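Local coordinates for protein neuroglobin (PDB 4B4Y) that is a haem globin of an acoel worm that binds oxygen at its haem iron and probably serves oxygen-related chemistry in nervous tissue, at residues Met7-Glu12 against Asp85-Lys90; Asp29-Asp34 against Thr122-Arg127. All blocks are in the same frame, centred on the assembly; numbering follows the deposited sequence.

Contact 1 of 2, residues Met7-Glu12 against Asp85-Lys90; sequences MQVSEE and DLNGVK
Two hydrogen bonds join the side-chain amide of N87 to the backbone of V9, one to each polar group of that residue. V9 N donates to N87 OD1 at 2.8 Å, meeting a lone pair in the carbonyl plane. The second is nearly straight (173°): N87 ND2 gives its hydrogen to V9 O at 2.9 Å, with the acceptor close to the amide plane. N87 CG stands anti to its own carbonyl carbon, beside the backbone N (chi1 -70°), which presents the amide to V9. Bonded on both ends, the N87 amide is fixed in its flip and acts much like a strand neighbour to the extended V9. With an alanine here, V9 N and V9 O would probably lose these two partners and the Q8 amide the flat group it stacks on. In that stack the Q8 amide lies over that of N87 with the planes 18° apart and Q8 OE1 3.6 Å from N87 CG. The contact thus ties the N-terminal loop that leads through the N-cap S10 into helix 11-24 of this globin fold to the loop between helices 66-83 and 93-96. A water adds a bridge, donating to M7 O at 3.1 Å and to L86 O at 2.9 Å. Apolar contact is slight: V9 CG2 rests 4.0 Å from L86 CB, while M7 and V9 also lean on I147 of helix 135-153.

Contact 2 of 2, residues Asp29-Asp34 against Thr122-Arg127; sequences DDFVED and TQVVKR
The guanidinium of R127 and the carboxylate of D34 meet with their planes only 18° apart, although the two side chains cross at about a right angle. R127 NH2 donates to D34 OD2 on its syn side at 2.8 Å, a salt-bridging hydrogen bond that is somewhat bent and tilted from both planes. A bend at chi2 of R127 turns its chain across the gap between the helices, past F31 CB to reach D34. One water sits inside this crossing: it donates to D34 OD2 at 3.0 Å and accepts from R127 NE and Q123 NE2, each at 2.7 Å. D34 OD2 therefore takes hydrogen bonds from both R127 and the water, while D34 OD1 pairs with R63, so the carboxylate is held between two arginines and would be expected to stay charged. The Q123 amide, turned well away from the plane of that carboxylate, brings NE2 to 3.5 Å from D34 CB. Next to these polar groups, Q123 C lies at the edge of the F31 ring, in its plane. CG of F31 is anti to the backbone N (chi1 152°), which brings the ring against helix 111-127, where F31 CE1 touches V124 CG2 at 3.7 Å and Q123 CB at 3.8 Å. In this all-helical globin fold, helices 28-42 and 111-127 run at 139° to each other here, their axes 9.9 Å apart; L24 of helix 11-24 touches F31 and R127, V32 packs on I75 of helix 66-83, and W133 lies against V124.

Both contacts are partly buried, but contact 1 lies farther from the centre of the chain, its centre about 16 Å away against 10 Å for that of contact 2. It fastens a terminal segment to a loop, whereas contact 2 joins two helices. The chemistry follows: the first relies on a neutral amide paired with extended backbone, while in the second the backbones are engaged in their own helices and side chains do the work, with an ion pair beside an aromatic-aliphatic patch. Each includes a bridging water. Their nearest atoms are about 12 Å apart, yet helix 11-24 relates them, beginning in contact 1 and packing through L24 against contact 2.

Contact 1 of 2, residues Met7-Glu12 against Asp85-Lys90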
loop_
_atom_site.group_PDB
_atom_site.type_symbol
_atom_site.label_atom_id
_atom_site.label_comp_id
_atom_site.label_asym_id
_atom_site.label_seq_id
_atom_site.Cartn_x
_atom_site.Cartn_y
_atom_site.Cartn_z
ATOM N N MET A 7 -2.557 -24.079 -18.945
ATOM C CA MET A 7 -1.893 -22.812 -18.507
ATOM C C MET A 7 -0.453 -22.642 -19.094
ATOM O O MET A 7 0.488 -22.164 -18.396
ATOM C CB MET A 7 -1.739 -22.929 -16.970
ATOM C CG MET A 7 -0.801 -21.921 -16.225
ATOM S SD MET A 7 -1.628 -20.641 -15.146
ATOM C CE MET A 7 -3.222 -20.370 -16.019
ATOM N N GLN A 8 -0.270 -23.079 -20.339
ATOM C CA GLN A 8 1.041 -23.120 -20.964
ATOM C C GLN A 8 0.892 -22.468 -22.310
ATOM O O GLN A 8 -0.101 -22.685 -22.994
ATOM C CB GLN A 8 1.495 -24.578 -21.191
ATOM C CG GLN A 8 1.885 -25.350 -19.900
ATOM C CD GLN A 8 3.394 -25.228 -19.557
ATOM O OE1 GLN A 8 4.256 -25.668 -20.343
ATOM N NE2 GLN A 8 3.710 -24.632 -18.383
ATOM N N VAL A 9 1.872 -21.696 -22.723
ATOM C CA VAL A 9 1.782 -21.138 -24.050
ATOM C C VAL A 9 2.651 -21.947 -25.006
ATOM O O VAL A 9 3.676 -22.464 -24.614
ATOM C CB VAL A 9 2.221 -19.652 -24.100
ATOM C CG1 VAL A 9 1.362 -18.833 -23.163
ATOM C CG2 VAL A 9 3.755 -19.482 -23.829
ATOM N N SER A 10 2.271 -21.992 -26.268
ATOM C CA SER A 10 3.109 -22.589 -27.266
ATOM C C SER A 10 4.425 -21.775 -27.386
ATOM O O SER A 10 4.496 -20.586 -26.971
ATOM C CB SER A 10 2.368 -22.641 -28.610
ATOM O OG SER A 10 2.502 -21.378 -29.285
ATOM N N GLU A 11 5.434 -22.399 -27.999
ATOM C CA GLU A 11 6.707 -21.779 -28.226
ATOM C C GLU A 11 6.504 -20.646 -29.163
ATOM O O GLU A 11 7.125 -19.594 -29.022
ATOM C CB GLU A 11 7.680 -22.864 -28.821
ATOM C CG GLU A 11 8.887 -22.413 -29.627
ATOM C CD GLU A 11 9.767 -23.611 -30.121
ATOM O OE1 GLU A 11 9.709 -24.736 -29.517
ATOM O OE2 GLU A 11 10.513 -23.401 -31.116
ATOM N N GLU A 12 5.636 -20.850 -30.145
ATOM C CA GLU A 12 5.309 -19.754 -31.086
ATOM C C GLU A 12 4.633 -18.524 -30.382
ATOM O O GLU A 12 4.990 -17.392 -30.660
ATOM C CB GLU A 12 4.433 -20.270 -32.225
ATOM C CG GLU A 12 4.150 -19.189 -33.338
ATOM C CD GLU A 12 5.427 -18.600 -33.981
ATOM O OE1 GLU A 12 6.525 -19.217 -33.834
ATOM O OE2 GLU A 12 5.337 -17.511 -34.651
ATOM N N ASP A 85 9.269 -15.241 -19.576
ATOM C CA ASP A 85 9.388 -16.700 -19.480
ATOM C C ASP A 85 8.055 -17.267 -18.970
ATOM O O ASP A 85 7.927 -17.672 -17.802
ATOM C CB ASP A 85 10.561 -17.085 -18.548
ATOM C CG ASP A 85 10.701 -18.639 -18.323
ATOM O OD1 ASP A 85 10.077 -19.500 -19.034
ATOM O OD2 ASP A 85 11.414 -18.991 -17.357
ATOM N N LEU A 86 7.060 -17.328 -19.855
ATOM C CA LEU A 86 5.664 -17.597 -19.397
ATOM C C LEU A 86 5.474 -18.940 -18.804
ATOM O O LEU A 86 4.755 -19.075 -17.794
ATOM C CB LEU A 86 4.615 -17.374 -20.485
ATOM C CG LEU A 86 4.373 -15.862 -20.656
ATOM C CD1 LEU A 86 3.886 -15.491 -22.055
ATOM C CD2 LEU A 86 3.474 -15.234 -19.543
ATOM N N ASN A 87 6.104 -19.943 -19.420
ATOM C CA ASN A 87 5.973 -21.336 -18.946
ATOM C C ASN A 87 6.741 -21.677 -17.651
ATOM O O ASN A 87 6.364 -22.602 -16.917
ATOM C CB ASN A 87 6.300 -22.324 -20.083
ATOM C CG ASN A 87 5.202 -22.325 -21.177
ATOM O OD1 ASN A 87 4.051 -21.936 -20.911
ATOM N ND2 ASN A 87 5.565 -22.725 -22.403
ATOM N N GLY A 88 7.758 -20.885 -17.348
ATOM C CA GLY A 88 8.621 -21.112 -16.200
ATOM C C GLY A 88 8.293 -20.164 -15.055
ATOM O O GLY A 88 9.129 -19.923 -14.136
ATOM N N VAL A 89 7.057 -19.651 -15.115
ATOM C CA VAL A 89 6.565 -18.625 -14.204
ATOM C C VAL A 89 6.643 -19.076 -12.713
ATOM O O VAL A 89 6.933 -18.243 -11.818
ATOM C CB VAL A 89 5.129 -18.110 -14.668
ATOM C CG1 VAL A 89 4.052 -18.918 -14.084
ATOM C CG2 VAL A 89 4.932 -16.684 -14.354
ATOM N N LYS A 90 6.432 -20.373 -12.449
ATOM C CA LYS A 90 6.573 -20.909 -11.068
ATOM C C LYS A 90 7.905 -20.612 -10.333
ATOM O O LYS A 90 7.938 -20.713 -9.119
ATOM C CB LYS A 90 6.203 -22.399 -10.975
ATOM C CG LYS A 90 4.714 -22.636 -10.745
ATOM C CD LYS A 90 3.896 -22.498 -12.039
ATOM C CE LYS A 90 2.452 -22.966 -11.838
ATOM N NZ LYS A 90 1.862 -23.536 -13.099
HETATM O O HOH W 1 2.831 -20.940 -16.738
#

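Contact 2 of 2, residues Asp29-Asp34 against Thr122-Arg127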
loop_
_atom_site.group_PDB
_atom_site.type_symbol
_atom_site.label_atom_id
_atom_site.label_comp_id
_atom_site.label_asym_id
_atom_site.label_seq_id
_atom_site.Cartn_x
_atom_site.Cartn_y
_atom_site.Cartn_z
ATOM N N ASP A 29 8.476 1.942 -19.169
ATOM C CA ASP A 29 7.872 2.572 -18.014
ATOM C C ASP A 29 6.689 3.454 -18.419
ATOM O O ASP A 29 5.711 3.532 -17.653
ATOM C CB ASP A 29 8.878 3.456 -17.202
ATOM C CG ASP A 29 10.037 2.581 -16.477
ATOM O OD1 ASP A 29 9.933 1.324 -16.399
ATOM O OD2 ASP A 29 11.010 3.201 -15.984
ATOM N N ASP A 30 6.870 4.254 -19.478
ATOM C CA ASP A 30 5.787 5.031 -20.094
ATOM C C ASP A 30 4.570 4.103 -20.450
ATOM O O ASP A 30 3.427 4.444 -20.119
ATOM C CB ASP A 30 6.292 5.753 -21.354
ATOM C CG ASP A 30 7.316 6.878 -21.036
ATOM O OD1 ASP A 30 7.359 7.378 -19.869
ATOM O OD2 ASP A 30 8.111 7.233 -21.974
ATOM N N PHE A 31 4.848 2.936 -21.009
ATOM C CA PHE A 31 3.825 1.990 -21.450
ATOM C C PHE A 31 2.995 1.541 -20.219
ATOM O O PHE A 31 1.752 1.581 -20.267
ATOM C CB PHE A 31 4.433 0.802 -22.223
ATOM C CG PHE A 31 3.637 -0.487 -22.135
ATOM C CD1 PHE A 31 2.466 -0.722 -22.919
ATOM C CD2 PHE A 31 4.051 -1.485 -21.304
ATOM C CE1 PHE A 31 1.738 -1.939 -22.814
ATOM C CE2 PHE A 31 3.339 -2.659 -21.195
ATOM C CZ PHE A 31 2.185 -2.886 -21.951
ATOM N N VAL A 32 3.657 1.148 -19.138
ATOM C CA VAL A 32 2.964 0.648 -18.005
ATOM C C VAL A 32 2.151 1.814 -17.316
ATOM O O VAL A 32 1.092 1.571 -16.836
ATOM C CB VAL A 32 3.933 -0.047 -16.957
ATOM C CG1 VAL A 32 3.118 -0.620 -15.702
ATOM C CG2 VAL A 32 4.647 -1.223 -17.569
ATOM N N GLU A 33 2.648 3.044 -17.259
ATOM C CA GLU A 33 1.932 4.186 -16.691
ATOM C C GLU A 33 0.678 4.564 -17.585
ATOM O O GLU A 33 -0.410 4.832 -17.056
ATOM C CB GLU A 33 2.886 5.385 -16.594
ATOM C CG GLU A 33 3.896 5.245 -15.379
ATOM C CD GLU A 33 4.768 6.476 -15.149
ATOM O OE1 GLU A 33 4.556 7.545 -15.801
ATOM O OE2 GLU A 33 5.739 6.343 -14.357
ATOM N N ASP A 34 0.816 4.402 -18.914
ATOM C CA ASP A 34 -0.318 4.551 -19.842
ATOM C C ASP A 34 -1.414 3.553 -19.462
ATOM O O ASP A 34 -2.535 3.926 -19.404
ATOM C CB ASP A 34 0.113 4.272 -21.331
ATOM C CG ASP A 34 0.885 5.432 -21.945
ATOM O OD1 ASP A 34 0.910 6.543 -21.347
ATOM O OD2 ASP A 34 1.568 5.207 -22.997
ATOM N N THR A 122 -4.922 -2.750 -25.146
ATOM C CA THR A 122 -5.066 -1.497 -25.867
ATOM C C THR A 122 -3.749 -0.747 -26.010
ATOM O O THR A 122 -3.480 -0.128 -27.086
ATOM C CB THR A 122 -6.109 -0.488 -25.141
ATOM O OG1 THR A 122 -7.435 -0.966 -25.352
ATOM C CG2 THR A 122 -5.985 0.942 -25.722
ATOM N N GLN A 123 -2.997 -0.629 -24.890
ATOM C CA GLN A 123 -1.664 0.066 -24.958
ATOM C C GLN A 123 -0.680 -0.768 -25.738
ATOM O O GLN A 123 0.090 -0.189 -26.438
ATOM C CB GLN A 123 -1.102 0.408 -23.565
ATOM C CG GLN A 123 -2.125 1.245 -22.766
ATOM C CD GLN A 123 -2.482 2.552 -23.448
ATOM O OE1 GLN A 123 -3.594 3.049 -23.275
ATOM N NE2 GLN A 123 -1.552 3.133 -24.154
ATOM N N VAL A 124 -0.759 -2.114 -25.706
ATOM C CA VAL A 124 0.103 -2.934 -26.605
ATOM C C VAL A 124 -0.194 -2.626 -28.064
ATOM O O VAL A 124 0.714 -2.217 -28.827
ATOM C CB VAL A 124 0.023 -4.462 -26.322
ATOM C CG1 VAL A 124 0.809 -5.235 -27.439
ATOM C CG2 VAL A 124 0.584 -4.784 -24.943
ATOM N N VAL A 125 -1.491 -2.603 -28.437
ATOM C CA VAL A 125 -1.858 -2.238 -29.826
ATOM C C VAL A 125 -1.373 -0.857 -30.170
ATOM O O VAL A 125 -0.926 -0.561 -31.349
ATOM C CB VAL A 125 -3.341 -2.414 -30.089
ATOM C CG1 VAL A 125 -3.800 -1.713 -31.434
ATOM C CG2 VAL A 125 -3.674 -3.873 -30.147
ATOM N N LYS A 126 -1.388 0.034 -29.190
ATOM C CA LYS A 126 -0.908 1.401 -29.571
ATOM C C LYS A 126 0.608 1.419 -29.893
ATOM O O LYS A 126 1.021 2.229 -30.678
ATOM C CB LYS A 126 -1.177 2.472 -28.459
ATOM C CG LYS A 126 -2.751 2.919 -28.387
ATOM C CD LYS A 126 -3.020 3.676 -27.033
ATOM C CE LYS A 126 -4.345 4.552 -26.927
ATOM N NZ LYS A 126 -4.557 5.340 -25.494
ATOM N N ARG A 127 1.426 0.563 -29.239
ATOM C CA ARG A 127 2.881 0.659 -29.395
ATOM C C ARG A 127 3.359 -0.253 -30.545
ATOM O O ARG A 127 4.362 0.041 -31.118
ATOM C CB ARG A 127 3.636 0.267 -28.100
ATOM C CG ARG A 127 3.243 1.026 -26.788
ATOM C CD ARG A 127 4.003 2.239 -26.665
ATOM N NE ARG A 127 3.699 3.090 -25.486
ATOM C CZ ARG A 127 4.422 4.199 -25.224
ATOM N NH1 ARG A 127 5.461 4.525 -26.040
ATOM N NH2 ARG A 127 4.126 5.026 -24.211
HETATM O O HOH W 2 1.113 2.820 -24.722
#